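Local coordinates for protein cytochrome P450 (Novosphingobium aromaticivorans, PDB 3OFT) that belongs to the cytochrome P450 family (CYP101C1) and binds haem, protoporphyrin IX containing iron, within a largely helical fold, at residues Val120-Met125 and Asp139-Leu144; Asp374-Thr378 and Thr388-Leu392; Gln257-Arg261 and Leu363-Phe369; Phe136-Phe140 and Phe358-Trp362. All blocks are in the same frame, centred on the assembly; numbering follows the deposited sequence.

Interaction 1 (Val120-Met125 and Asp139-Leu144)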
loop_
_atom_site.group_PDB
_atom_site.type_symbol
_atom_site.label_atom_id
_atom_site.label_comp_id
_atom_site.label_asym_id
_atom_site.label_seq_id
_atom_site.Cartn_x
_atom_site.Cartn_y
_atom_site.Cartn_z
ATOM N N VAL A 120 5.196 18.692 6.869
ATOM C CA VAL A 120 4.163 17.911 7.556
ATOM C C VAL A 120 4.786 16.816 8.443
ATOM O O VAL A 120 4.395 16.662 9.618
ATOM C CB VAL A 120 3.198 17.256 6.528
ATOM C CG1 VAL A 120 2.388 16.157 7.186
ATOM C CG2 VAL A 120 2.310 18.298 5.963
ATOM N N ALA A 121 5.737 16.060 7.893
ATOM C CA ALA A 121 6.435 15.030 8.684
ATOM C C ALA A 121 7.172 15.672 9.862
ATOM O O ALA A 121 7.127 15.164 10.996
ATOM C CB ALA A 121 7.417 14.221 7.795
ATOM N N ARG A 122 7.806 16.819 9.618
ATOM C CA ARG A 122 8.564 17.493 10.683
ATOM C C ARG A 122 7.678 17.967 11.814
ATOM O O ARG A 122 8.015 17.789 13.003
ATOM C CB ARG A 122 9.418 18.652 10.127
ATOM C CG ARG A 122 10.129 19.475 11.242
ATOM C CD ARG A 122 11.043 20.523 10.597
ATOM N NE ARG A 122 11.980 21.082 11.568
ATOM C CZ ARG A 122 13.061 21.787 11.239
ATOM N NH1 ARG A 122 13.334 22.049 9.964
ATOM N NH2 ARG A 122 13.870 22.235 12.187
ATOM N N LYS A 123 6.549 18.582 11.459
ATOM C CA LYS A 123 5.592 19.067 12.451
ATOM C C LYS A 123 5.102 17.892 13.315
ATOM O O LYS A 123 4.965 18.027 14.525
ATOM C CB LYS A 123 4.407 19.764 11.756
ATOM C CG LYS A 123 3.386 20.415 12.692
ATOM C CD LYS A 123 2.177 20.962 11.930
ATOM C CE LYS A 123 1.320 21.890 12.826
ATOM N NZ LYS A 123 0.347 22.694 12.022
ATOM N N LEU A 124 4.841 16.742 12.701
ATOM C CA LEU A 124 4.296 15.601 13.455
ATOM C C LEU A 124 5.353 14.961 14.360
ATOM O O LEU A 124 5.076 14.631 15.542
ATOM C CB LEU A 124 3.664 14.581 12.476
ATOM C CG LEU A 124 2.941 13.362 13.080
ATOM C CD1 LEU A 124 1.817 13.752 14.002
ATOM C CD2 LEU A 124 2.441 12.476 11.949
ATOM N N MET A 125 6.570 14.801 13.828
ATOM C CA MET A 125 7.705 14.379 14.626
ATOM C C MET A 125 7.929 15.282 15.845
ATOM O O MET A 125 8.128 14.795 16.993
ATOM C CB MET A 125 8.965 14.290 13.755
ATOM C CG MET A 125 10.199 13.820 14.452
ATOM S SD MET A 125 11.073 15.166 15.310
ATOM C CE MET A 125 11.558 16.194 13.893
ATOM N N ASP A 139 0.132 7.043 16.910
ATOM C CA ASP A 139 0.562 8.458 17.069
ATOM C C ASP A 139 1.213 9.046 15.818
ATOM O O ASP A 139 1.269 10.275 15.661
ATOM C CB ASP A 139 1.565 8.621 18.242
ATOM C CG ASP A 139 1.002 8.155 19.579
ATOM O OD1 ASP A 139 -0.230 8.193 19.733
ATOM O OD2 ASP A 139 1.780 7.748 20.470
ATOM N N PHE A 140 1.752 8.193 14.946
ATOM C CA PHE A 140 2.455 8.722 13.782
ATOM C C PHE A 140 1.988 8.059 12.489
ATOM O O PHE A 140 1.559 8.757 11.578
ATOM C CB PHE A 140 3.991 8.595 13.936
ATOM C CG PHE A 140 4.768 9.416 12.930
ATOM C CD1 PHE A 140 5.258 10.669 13.271
ATOM C CD2 PHE A 140 4.973 8.934 11.614
ATOM C CE1 PHE A 140 5.993 11.433 12.331
ATOM C CE2 PHE A 140 5.691 9.673 10.681
ATOM C CZ PHE A 140 6.181 10.921 11.005
ATOM N N ALA A 141 2.137 6.736 12.386
ATOM C CA ALA A 141 1.963 6.064 11.088
ATOM C C ALA A 141 0.577 6.264 10.525
ATOM O O ALA A 141 0.428 6.459 9.330
ATOM C CB ALA A 141 2.280 4.514 11.198
ATOM N N GLU A 142 -0.437 6.176 11.388
ATOM C CA GLU A 142 -1.823 6.320 10.952
ATOM C C GLU A 142 -2.273 7.777 10.867
ATOM O O GLU A 142 -3.422 8.012 10.535
ATOM C CB GLU A 142 -2.800 5.503 11.834
ATOM C CG GLU A 142 -2.835 4.022 11.395
ATOM C CD GLU A 142 -3.452 3.004 12.387
ATOM O OE1 GLU A 142 -3.469 1.811 11.992
ATOM O OE2 GLU A 142 -3.875 3.353 13.518
ATOM N N ILE A 143 -1.398 8.725 11.196
ATOM C CA ILE A 143 -1.752 10.135 11.192
ATOM C C ILE A 143 -1.137 10.788 9.953
ATOM O O ILE A 143 -1.780 11.576 9.254
ATOM C CB ILE A 143 -1.237 10.833 12.483
ATOM C CG1 ILE A 143 -1.857 10.206 13.737
ATOM C CG2 ILE A 143 -1.444 12.371 12.459
ATOM C CD1 ILE A 143 -3.377 10.371 13.822
ATOM N N LEU A 144 0.122 10.451 9.683
ATOM C CA LEU A 144 0.844 11.117 8.604
ATOM C C LEU A 144 0.164 11.064 7.217
ATOM O O LEU A 144 0.111 12.098 6.535
ATOM C CB LEU A 144 2.285 10.623 8.515
ATOM C CG LEU A 144 3.152 11.411 7.508
ATOM C CD1 LEU A 144 3.536 12.777 8.068
ATOM C CD2 LEU A 144 4.403 10.635 7.135
#

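Interaction 2 (Asp374-Thr378 and Thr388-Leu392)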
loop_
_atom_site.group_PDB
_atom_site.type_symbol
_atom_site.label_atom_id
_atom_site.label_comp_id
_atom_site.label_asym_id
_atom_site.label_seq_id
_atom_site.Cartn_x
_atom_site.Cartn_y
_atom_site.Cartn_z
ATOM N N ASP A 374 9.005 -3.426 27.871
ATOM C CA ASP A 374 7.961 -4.388 28.327
ATOM C C ASP A 374 6.670 -4.446 27.489
ATOM O O ASP A 374 5.653 -4.981 27.948
ATOM C CB ASP A 374 7.600 -4.152 29.804
ATOM C CG ASP A 374 6.739 -2.903 30.015
ATOM O OD1 ASP A 374 5.515 -3.035 30.320
ATOM O OD2 ASP A 374 7.283 -1.783 29.851
ATOM N N LYS A 375 6.701 -3.903 26.273
ATOM C CA LYS A 375 5.533 -3.952 25.405
ATOM C C LYS A 375 5.919 -4.640 24.105
ATOM O O LYS A 375 7.061 -4.542 23.671
ATOM C CB LYS A 375 4.978 -2.554 25.152
ATOM C CG LYS A 375 4.678 -1.753 26.405
ATOM C CD LYS A 375 3.745 -0.604 26.080
ATOM C CE LYS A 375 3.818 0.469 27.156
ATOM N NZ LYS A 375 4.634 1.629 26.709
ATOM N N ALA A 376 4.992 -5.349 23.490
ATOM C CA ALA A 376 5.339 -6.143 22.300
ATOM C C ALA A 376 5.010 -5.404 21.009
ATOM O O ALA A 376 4.096 -4.578 20.967
ATOM C CB ALA A 376 4.595 -7.477 22.324
ATOM N N VAL A 377 5.719 -5.777 19.946
ATOM C CA VAL A 377 5.390 -5.401 18.583
ATOM C C VAL A 377 4.377 -6.433 18.065
ATOM O O VAL A 377 4.645 -7.647 18.125
ATOM C CB VAL A 377 6.643 -5.464 17.678
ATOM C CG1 VAL A 377 6.250 -5.294 16.165
ATOM C CG2 VAL A 377 7.676 -4.408 18.110
ATOM N N THR A 378 3.221 -5.963 17.587
ATOM C CA THR A 378 2.215 -6.875 17.017
ATOM C C THR A 378 1.901 -6.417 15.595
ATOM O O THR A 378 2.062 -5.242 15.272
ATOM C CB THR A 378 0.892 -6.925 17.869
ATOM O OG1 THR A 378 0.404 -5.595 18.087
ATOM C CG2 THR A 378 1.172 -7.489 19.236
ATOM N N THR A 388 0.376 -3.344 14.178
ATOM C CA THR A 388 -0.764 -2.794 14.922
ATOM C C THR A 388 -0.297 -2.128 16.216
ATOM O O THR A 388 -1.014 -1.288 16.764
ATOM C CB THR A 388 -1.793 -3.892 15.233
ATOM O OG1 THR A 388 -1.133 -5.002 15.859
ATOM C CG2 THR A 388 -2.439 -4.372 13.932
ATOM N N ALA A 389 0.863 -2.524 16.739
ATOM C CA ALA A 389 1.500 -1.718 17.806
ATOM C C ALA A 389 3.009 -1.706 17.645
ATOM O O ALA A 389 3.653 -2.736 17.330
ATOM C CB ALA A 389 1.104 -2.172 19.238
ATOM N N LEU A 390 3.551 -0.518 17.834
ATOM C CA LEU A 390 4.966 -0.296 17.769
ATOM C C LEU A 390 5.409 0.691 18.845
ATOM O O LEU A 390 5.499 1.878 18.604
ATOM C CB LEU A 390 5.339 0.189 16.345
ATOM C CG LEU A 390 6.792 0.496 16.025
ATOM C CD1 LEU A 390 7.716 -0.684 16.426
ATOM C CD2 LEU A 390 6.913 0.842 14.524
ATOM N N PRO A 391 5.674 0.188 20.058
ATOM C CA PRO A 391 5.993 1.064 21.178
ATOM C C PRO A 391 7.479 1.431 21.180
ATOM O O PRO A 391 8.345 0.548 21.348
ATOM C CB PRO A 391 5.647 0.193 22.396
ATOM C CG PRO A 391 5.952 -1.220 21.943
ATOM C CD PRO A 391 5.584 -1.243 20.452
ATOM N N LEU A 392 7.762 2.725 20.998
ATOM C CA LEU A 392 9.120 3.257 20.952
ATOM C C LEU A 392 9.420 4.054 22.205
ATOM O O LEU A 392 8.501 4.575 22.821
ATOM C CB LEU A 392 9.270 4.184 19.739
ATOM C CG LEU A 392 8.959 3.495 18.387
ATOM C CD1 LEU A 392 9.175 4.481 17.246
ATOM C CD2 LEU A 392 9.826 2.254 18.209
#

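Interaction 3 (Gln257-Arg261 and Leu363-Phe369)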
loop_
_atom_site.group_PDB
_atom_site.type_symbol
_atom_site.label_atom_id
_atom_site.label_comp_id
_atom_site.label_asym_id
_atom_site.label_seq_id
_atom_site.Cartn_x
_atom_site.Cartn_y
_atom_site.Cartn_z
ATOM N N GLN A 257 20.291 3.172 12.196
ATOM C CA GLN A 257 20.052 4.564 12.601
ATOM C C GLN A 257 21.353 5.327 12.541
ATOM O O GLN A 257 21.417 6.484 12.051
ATOM C CB GLN A 257 19.558 4.655 14.067
ATOM C CG GLN A 257 18.142 4.209 14.291
ATOM C CD GLN A 257 17.730 4.313 15.767
ATOM O OE1 GLN A 257 17.201 3.351 16.322
ATOM N NE2 GLN A 257 17.957 5.466 16.386
ATOM N N ARG A 258 22.408 4.691 13.071
ATOM C CA ARG A 258 23.708 5.351 13.107
ATOM C C ARG A 258 24.209 5.590 11.705
ATOM O O ARG A 258 24.669 6.667 11.391
ATOM C CB ARG A 258 24.738 4.508 13.868
ATOM C CG ARG A 258 24.558 4.539 15.373
ATOM C CD ARG A 258 25.738 3.825 16.018
ATOM N NE ARG A 258 25.453 2.412 16.267
ATOM C CZ ARG A 258 24.798 1.983 17.342
ATOM N NH1 ARG A 258 24.366 2.860 18.248
ATOM N NH2 ARG A 258 24.566 0.690 17.509
ATOM N N LEU A 259 24.130 4.577 10.862
ATOM C CA LEU A 259 24.529 4.754 9.446
ATOM C C LEU A 259 23.866 5.934 8.745
ATOM O O LEU A 259 24.537 6.761 8.093
ATOM C CB LEU A 259 24.252 3.445 8.666
ATOM C CG LEU A 259 24.523 3.466 7.160
ATOM C CD1 LEU A 259 26.011 3.749 6.853
ATOM C CD2 LEU A 259 24.055 2.109 6.563
ATOM N N LEU A 260 22.536 6.028 8.846
ATOM C CA LEU A 260 21.811 7.055 8.117
ATOM C C LEU A 260 21.861 8.445 8.745
ATOM O O LEU A 260 21.580 9.440 8.067
ATOM C CB LEU A 260 20.360 6.621 7.804
ATOM C CG LEU A 260 20.248 5.290 7.070
ATOM C CD1 LEU A 260 18.763 4.833 7.017
ATOM C CD2 LEU A 260 20.837 5.388 5.672
ATOM N N ARG A 261 22.202 8.529 10.032
ATOM C CA ARG A 261 22.509 9.825 10.639
ATOM C C ARG A 261 23.912 10.330 10.270
ATOM O O ARG A 261 24.090 11.520 10.036
ATOM C CB ARG A 261 22.237 9.835 12.165
ATOM C CG ARG A 261 20.694 9.903 12.378
ATOM C CD ARG A 261 20.073 10.507 13.709
ATOM N NE ARG A 261 19.954 9.396 14.576
ATOM C CZ ARG A 261 18.897 8.824 15.140
ATOM N NH1 ARG A 261 17.618 9.272 15.186
ATOM N NH2 ARG A 261 19.227 7.731 15.762
ATOM N N LEU A 363 15.068 10.632 11.576
ATOM C CA LEU A 363 16.482 10.502 11.906
ATOM C C LEU A 363 17.150 11.822 12.248
ATOM O O LEU A 363 17.947 11.868 13.171
ATOM C CB LEU A 363 17.232 9.809 10.767
ATOM C CG LEU A 363 16.834 8.343 10.582
ATOM C CD1 LEU A 363 17.386 7.786 9.263
ATOM C CD2 LEU A 363 17.326 7.501 11.714
ATOM N N GLY A 364 16.861 12.872 11.482
ATOM C CA GLY A 364 17.451 14.179 11.709
ATOM C C GLY A 364 16.956 14.833 12.991
ATOM O O GLY A 364 17.733 15.483 13.700
ATOM N N GLY A 365 15.686 14.648 13.318
ATOM C CA GLY A 365 15.087 15.330 14.467
ATOM C C GLY A 365 15.043 14.549 15.770
ATOM O O GLY A 365 15.005 15.134 16.857
ATOM N N MET A 366 15.076 13.230 15.682
ATOM C CA MET A 366 14.939 12.375 16.869
ATOM C C MET A 366 16.299 11.915 17.382
ATOM O O MET A 366 17.242 11.684 16.582
ATOM C CB MET A 366 14.053 11.144 16.572
ATOM C CG MET A 366 12.609 11.508 16.186
ATOM S SD MET A 366 11.625 12.131 17.593
ATOM C CE MET A 366 11.565 10.607 18.520
ATOM N N PRO A 367 16.422 11.768 18.711
ATOM C CA PRO A 367 17.624 11.102 19.212
ATOM C C PRO A 367 17.554 9.629 18.904
ATOM O O PRO A 367 16.608 9.180 18.261
ATOM C CB PRO A 367 17.538 11.299 20.732
ATOM C CG PRO A 367 16.106 11.463 21.024
ATOM C CD PRO A 367 15.511 12.190 19.792
ATOM N N GLU A 368 18.511 8.868 19.415
ATOM C CA GLU A 368 18.508 7.430 19.210
ATOM C C GLU A 368 17.254 6.873 19.864
ATOM O O GLU A 368 16.860 7.335 20.961
ATOM C CB GLU A 368 19.764 6.784 19.795
ATOM C CG GLU A 368 19.840 5.300 19.484
ATOM C CD GLU A 368 21.208 4.669 19.757
ATOM O OE1 GLU A 368 21.329 3.458 19.490
ATOM O OE2 GLU A 368 22.157 5.360 20.237
ATOM N N PHE A 369 16.603 5.928 19.198
ATOM C CA PHE A 369 15.357 5.364 19.729
ATOM C C PHE A 369 15.383 3.836 19.688
ATOM O O PHE A 369 16.184 3.232 18.953
ATOM C CB PHE A 369 14.097 5.961 19.031
ATOM C CG PHE A 369 14.053 5.710 17.550
ATOM C CD1 PHE A 369 13.362 4.611 17.028
ATOM C CD2 PHE A 369 14.745 6.539 16.677
ATOM C CE1 PHE A 369 13.334 4.354 15.649
ATOM C CE2 PHE A 369 14.743 6.267 15.260
ATOM C CZ PHE A 369 14.018 5.179 14.772
#

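Interaction 4 (Phe136-Phe140 and Phe358-Trp362)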
loop_
_atom_site.group_PDB
_atom_site.type_symbol
_atom_site.label_atom_id
_atom_site.label_comp_id
_atom_site.label_asym_id
_atom_site.label_seq_id
_atom_site.Cartn_x
_atom_site.Cartn_y
_atom_site.Cartn_z
ATOM N N PHE A 136 3.786 4.262 18.061
ATOM C CA PHE A 136 4.125 4.831 16.761
ATOM C C PHE A 136 3.042 4.617 15.706
ATOM O O PHE A 136 2.842 5.479 14.865
ATOM C CB PHE A 136 5.447 4.264 16.264
ATOM C CG PHE A 136 5.916 4.881 14.970
ATOM C CD1 PHE A 136 6.682 6.031 14.994
ATOM C CD2 PHE A 136 5.562 4.321 13.729
ATOM C CE1 PHE A 136 7.115 6.622 13.809
ATOM C CE2 PHE A 136 5.982 4.900 12.538
ATOM C CZ PHE A 136 6.784 6.060 12.591
ATOM N N VAL A 137 2.358 3.485 15.743
ATOM C CA VAL A 137 1.298 3.232 14.774
ATOM C C VAL A 137 0.167 4.235 14.975
ATOM O O VAL A 137 -0.268 4.874 14.008
ATOM C CB VAL A 137 0.764 1.776 14.830
ATOM C CG1 VAL A 137 -0.493 1.605 13.968
ATOM C CG2 VAL A 137 1.855 0.796 14.440
ATOM N N SER A 138 -0.329 4.371 16.209
ATOM C CA SER A 138 -1.478 5.240 16.387
ATOM C C SER A 138 -1.086 6.724 16.450
ATOM O O SER A 138 -1.878 7.570 16.062
ATOM C CB SER A 138 -2.340 4.815 17.595
ATOM O OG SER A 138 -1.542 4.755 18.739
ATOM N N ASP A 139 0.132 7.043 16.910
ATOM C CA ASP A 139 0.562 8.458 17.069
ATOM C C ASP A 139 1.213 9.046 15.818
ATOM O O ASP A 139 1.269 10.275 15.661
ATOM C CB ASP A 139 1.565 8.621 18.242
ATOM C CG ASP A 139 1.002 8.155 19.579
ATOM O OD1 ASP A 139 -0.230 8.193 19.733
ATOM O OD2 ASP A 139 1.780 7.748 20.470
ATOM N N PHE A 140 1.752 8.193 14.946
ATOM C CA PHE A 140 2.455 8.722 13.782
ATOM C C PHE A 140 1.988 8.059 12.489
ATOM O O PHE A 140 1.559 8.757 11.578
ATOM C CB PHE A 140 3.991 8.595 13.936
ATOM C CG PHE A 140 4.768 9.416 12.930
ATOM C CD1 PHE A 140 5.258 10.669 13.271
ATOM C CD2 PHE A 140 4.973 8.934 11.614
ATOM C CE1 PHE A 140 5.993 11.433 12.331
ATOM C CE2 PHE A 140 5.691 9.673 10.681
ATOM C CZ PHE A 140 6.181 10.921 11.005
ATOM N N PHE A 358 10.276 11.040 5.541
ATOM C CA PHE A 358 10.154 10.452 6.868
ATOM C C PHE A 358 11.516 10.146 7.486
ATOM O O PHE A 358 11.796 10.535 8.632
ATOM C CB PHE A 358 9.276 9.182 6.850
ATOM C CG PHE A 358 9.363 8.428 8.130
ATOM C CD1 PHE A 358 8.816 8.967 9.291
ATOM C CD2 PHE A 358 10.073 7.239 8.210
ATOM C CE1 PHE A 358 8.962 8.344 10.486
ATOM C CE2 PHE A 358 10.226 6.595 9.417
ATOM C CZ PHE A 358 9.666 7.144 10.562
ATOM N N LEU A 359 12.378 9.486 6.718
ATOM C CA LEU A 359 13.714 9.164 7.188
ATOM C C LEU A 359 14.475 10.450 7.486
ATOM O O LEU A 359 15.145 10.547 8.498
ATOM C CB LEU A 359 14.473 8.324 6.152
ATOM C CG LEU A 359 13.938 6.892 5.958
ATOM C CD1 LEU A 359 14.486 6.204 4.707
ATOM C CD2 LEU A 359 14.264 6.070 7.202
ATOM N N ARG A 360 14.375 11.447 6.617
ATOM C CA ARG A 360 15.153 12.667 6.828
ATOM C C ARG A 360 14.718 13.328 8.128
ATOM O O ARG A 360 15.549 13.761 8.935
ATOM C CB ARG A 360 14.956 13.675 5.693
ATOM C CG ARG A 360 15.643 13.297 4.427
ATOM C CD ARG A 360 15.534 14.420 3.357
ATOM N NE ARG A 360 16.023 13.837 2.112
ATOM C CZ ARG A 360 17.289 13.437 1.892
ATOM N NH1 ARG A 360 18.249 13.609 2.807
ATOM N NH2 ARG A 360 17.619 12.874 0.733
ATOM N N GLU A 361 13.424 13.431 8.326
ATOM C CA GLU A 361 12.943 14.150 9.499
ATOM C C GLU A 361 13.052 13.388 10.787
ATOM O O GLU A 361 13.403 13.999 11.818
ATOM C CB GLU A 361 11.522 14.658 9.289
ATOM C CG GLU A 361 11.458 15.854 8.350
ATOM C CD GLU A 361 12.309 17.057 8.815
ATOM O OE1 GLU A 361 12.954 17.689 7.951
ATOM O OE2 GLU A 361 12.320 17.368 10.024
ATOM N N TRP A 362 12.764 12.081 10.748
ATOM C CA TRP A 362 12.774 11.249 11.959
ATOM C C TRP A 362 14.180 11.048 12.476
ATOM O O TRP A 362 14.460 11.269 13.681
ATOM C CB TRP A 362 12.113 9.875 11.712
ATOM C CG TRP A 362 11.796 9.070 12.968
ATOM C CD1 TRP A 362 12.488 7.994 13.459
ATOM C CD2 TRP A 362 10.698 9.273 13.858
ATOM N NE1 TRP A 362 11.887 7.523 14.617
ATOM C CE2 TRP A 362 10.785 8.295 14.875
ATOM C CE3 TRP A 362 9.664 10.213 13.910
ATOM C CZ2 TRP A 362 9.874 8.226 15.943
ATOM C CZ3 TRP A 362 8.742 10.125 14.952
ATOM C CH2 TRP A 362 8.858 9.131 15.955
#

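Interaction 1 (Val120-Met125 and Asp139-Leu144)
Leu124 and Phe140 meet because each side chain leaves its backbone with CG trans to the amide nitrogen (chi1 -175° and -166°), which sends the leucine branches across the gap and brings the ring back to them. Leu124 CD2 lies over one face of the Phe140 ring, 3.8 Å from its centroid and 20° off the normal, a CH-pi contact. The branch point follows closely, with Leu124 CG 3.6 Å from Phe140 CD1 at the rim. Both methyls of Leu124 reach Ile143 CG2, CD1 and CD2 each at 3.9 Å, and CD2 also approaches Leu144 CB at 3.9 Å. The leucine branches thus touch the ring face, Ile143 and Leu144 together. The ring edge faces backbone, for Met125 N lies in the plane of the ring, 3.7 Å from Phe140 CE1; that N-H is already spent within its own helix on Ala121 O. Farther along, Leu144 CD1 touches both Val120 CG1 and Ala121 CA, each at 3.7 Å. No hydrogen bond crosses the contact. Phe140 O is satisfied locally, taking the N-H groups of both Ile143 and Leu144 near the wider pi-type turn. Leu144 lies about 10 Å from the haem by its side chain. Helix 107-128 is thereby pressed against the end of helix 136-141 and the start of helix 144-152, where Val120 also touches Ile148 and Thr151, while Ala121 and Met125 turn to Val357 and Trp362 of helix 348-365.

Interaction 2 (Asp374-Thr378 and Thr388-Leu392)
Thr378 meets Thr388 and Ala389 through successive atoms of its side chain. Its CB comes 3.4 Å from Thr388 OG1. From there chi1 of 52° puts the hydroxyl between the backbone nitrogen and the carbonyl carbon, where Thr378 OG1 shares a hydrogen bond of 2.8 Å with Thr388 OG1; the same oxygen also brushes Ala389 CB at 3.7 Å. The two threonine side chains cross at about a right angle. The backbone beside them forms a classic beta bulge, in which Thr388 and Ala389 both face Thr378. Thr378 O receives Thr388 N at 2.8 Å from 37° above the carbonyl plane, and Ala389 N more weakly at 3.3 Å, whereas Thr378 N gives its hydrogen to Ala389 O. The bulge lies where strand 378-380 pairs antiparallel with strand 386-394. Toward Lys375 the character changes: Pro391 CG packs 3.6 Å from Lys375 CB, and Val377 CG2 runs alongside Leu390 CD1 at 4.1 Å, next to Leu248 of helix 221-252. No hydrogen bond joins Lys375 to Pro391, whose nitrogen carries no hydrogen; this end rests on van der Waals packing, and the backbone and hydroxyl bonds that fix the pairing are concentrated at Thr378.

Interaction 3 (Gln257-Arg261 and Leu363-Phe369)
Arg258 NH1 forms a salt bridge with Glu368 OE1 at 3.3 Å, and the guanidinium and carboxylate planes stand 77° apart, so the two charged groups do not make a flat, two-pronged pair. The glutamate chain is extended, and the arginine bends at its third torsion (chi3 -93°) to reach it; both residues are solvent-exposed. Arg261, one helical turn on, brings its guanidinium up to the backbone where the chain leaves the helix ending at Gly365. Leu363 CD2 lies over one face of this guanidinium, 3.9 Å from Arg261 NH1. The same nitrogen comes near Pro367 O at 3.2 Å, and a weak bond to Leu363 O is doubtful. A positive group beside carbonyls at a helix C-terminus would probably be favoured electrostatically. In the P450 fold helix 254-262 corresponds to helix J and helix 348-365 to helix L, so the contact fastens J to the end of L and to the segment leading into strand 369-371. Deeper in, the Gln257 amide stacks over one face of the Phe369 ring, their planes 18° apart, with Gln257 CD 3.6 Å from Phe369 CE2. Leu260 CB touches Leu363 CD1 at 3.5 Å, and Gln257 CG lies 4.3 Å from Leu363 CD2, so the two branches of this leucine reach different residues of the J helix. Leu250 of helix 221-252 packs on Gln257, Leu363 and Phe369 alike, and Trp362 meets the Phe369 ring edge-to-face.

Interaction 4 (Phe136-Phe140 and Phe358-Trp362)
Phe136, Phe140, Phe358 and Trp362 form a buried aromatic cluster that joins two well-separated helix segments. The closest packing is between Phe140 and Phe358, whose rings meet obliquely with Phe140 CE2 3.5 Å from Phe358 CD1. Phe136 and Phe358 come at each other from opposite directions, CZ to CZ at 3.7 Å, again obliquely. Trp362 plays two parts. It offers a face of its six-membered ring to the edge of Phe136, a T-shaped pair with centroids 5.2 Å apart and planes at 82°, and it directs its own edge at the face of Phe140, where Trp362 CZ3 stays 3.9 Å from Phe140 CD1, somewhat more loosely. With CG trans to the amide nitrogen (chi1 -167°), the indole is carried away from its helix to meet both Phe136 and Phe140. The backbones are far apart by comparison: the segment axes come no closer than 15.9 Å and run nearly perpendicular, at 94°, so the rings alone bridge them. The outer sides of the segments are more open and polar. Ser138 is exposed, Asp139 OD2 accepts from Asp135 N and forms a salt bridge with Arg131, and Glu361 OE1 bonds to Gln118. Helix 221-252, the long central helix of the P450 fold, supports the cluster through Ile243 and Ala247 against Phe136. No hydrogen bond joins the segments; cohesion comes from dispersion and from the attraction of ring C-H edges to pi faces, so the contact between these two helices probably depends on how the rings fit rather than on polar pairing.

How the interactions relate
From the N terminus, interaction 1 comes first, closing a short loop in which helix 107-128 turns back through strand 133-135 to helix 136-141. That second helix also opens interaction 4, which shares Asp139 and Phe140 with interaction 1 and reaches across more than 200 residues to helix 348-365. Interaction 3 starts at helix 254-262 within this span and ends just beyond Trp362, so interactions 3 and 4 cross; Met125 touches Gly365 and Met366, linking interactions 1 and 3. Interaction 2 follows in series as a local closure near the C terminus. Leu390 O of strand 386-394 probably accepts a hydrogen bond from Phe136 N, and Leu392 packs on Trp362, tying the sheet to the helical core.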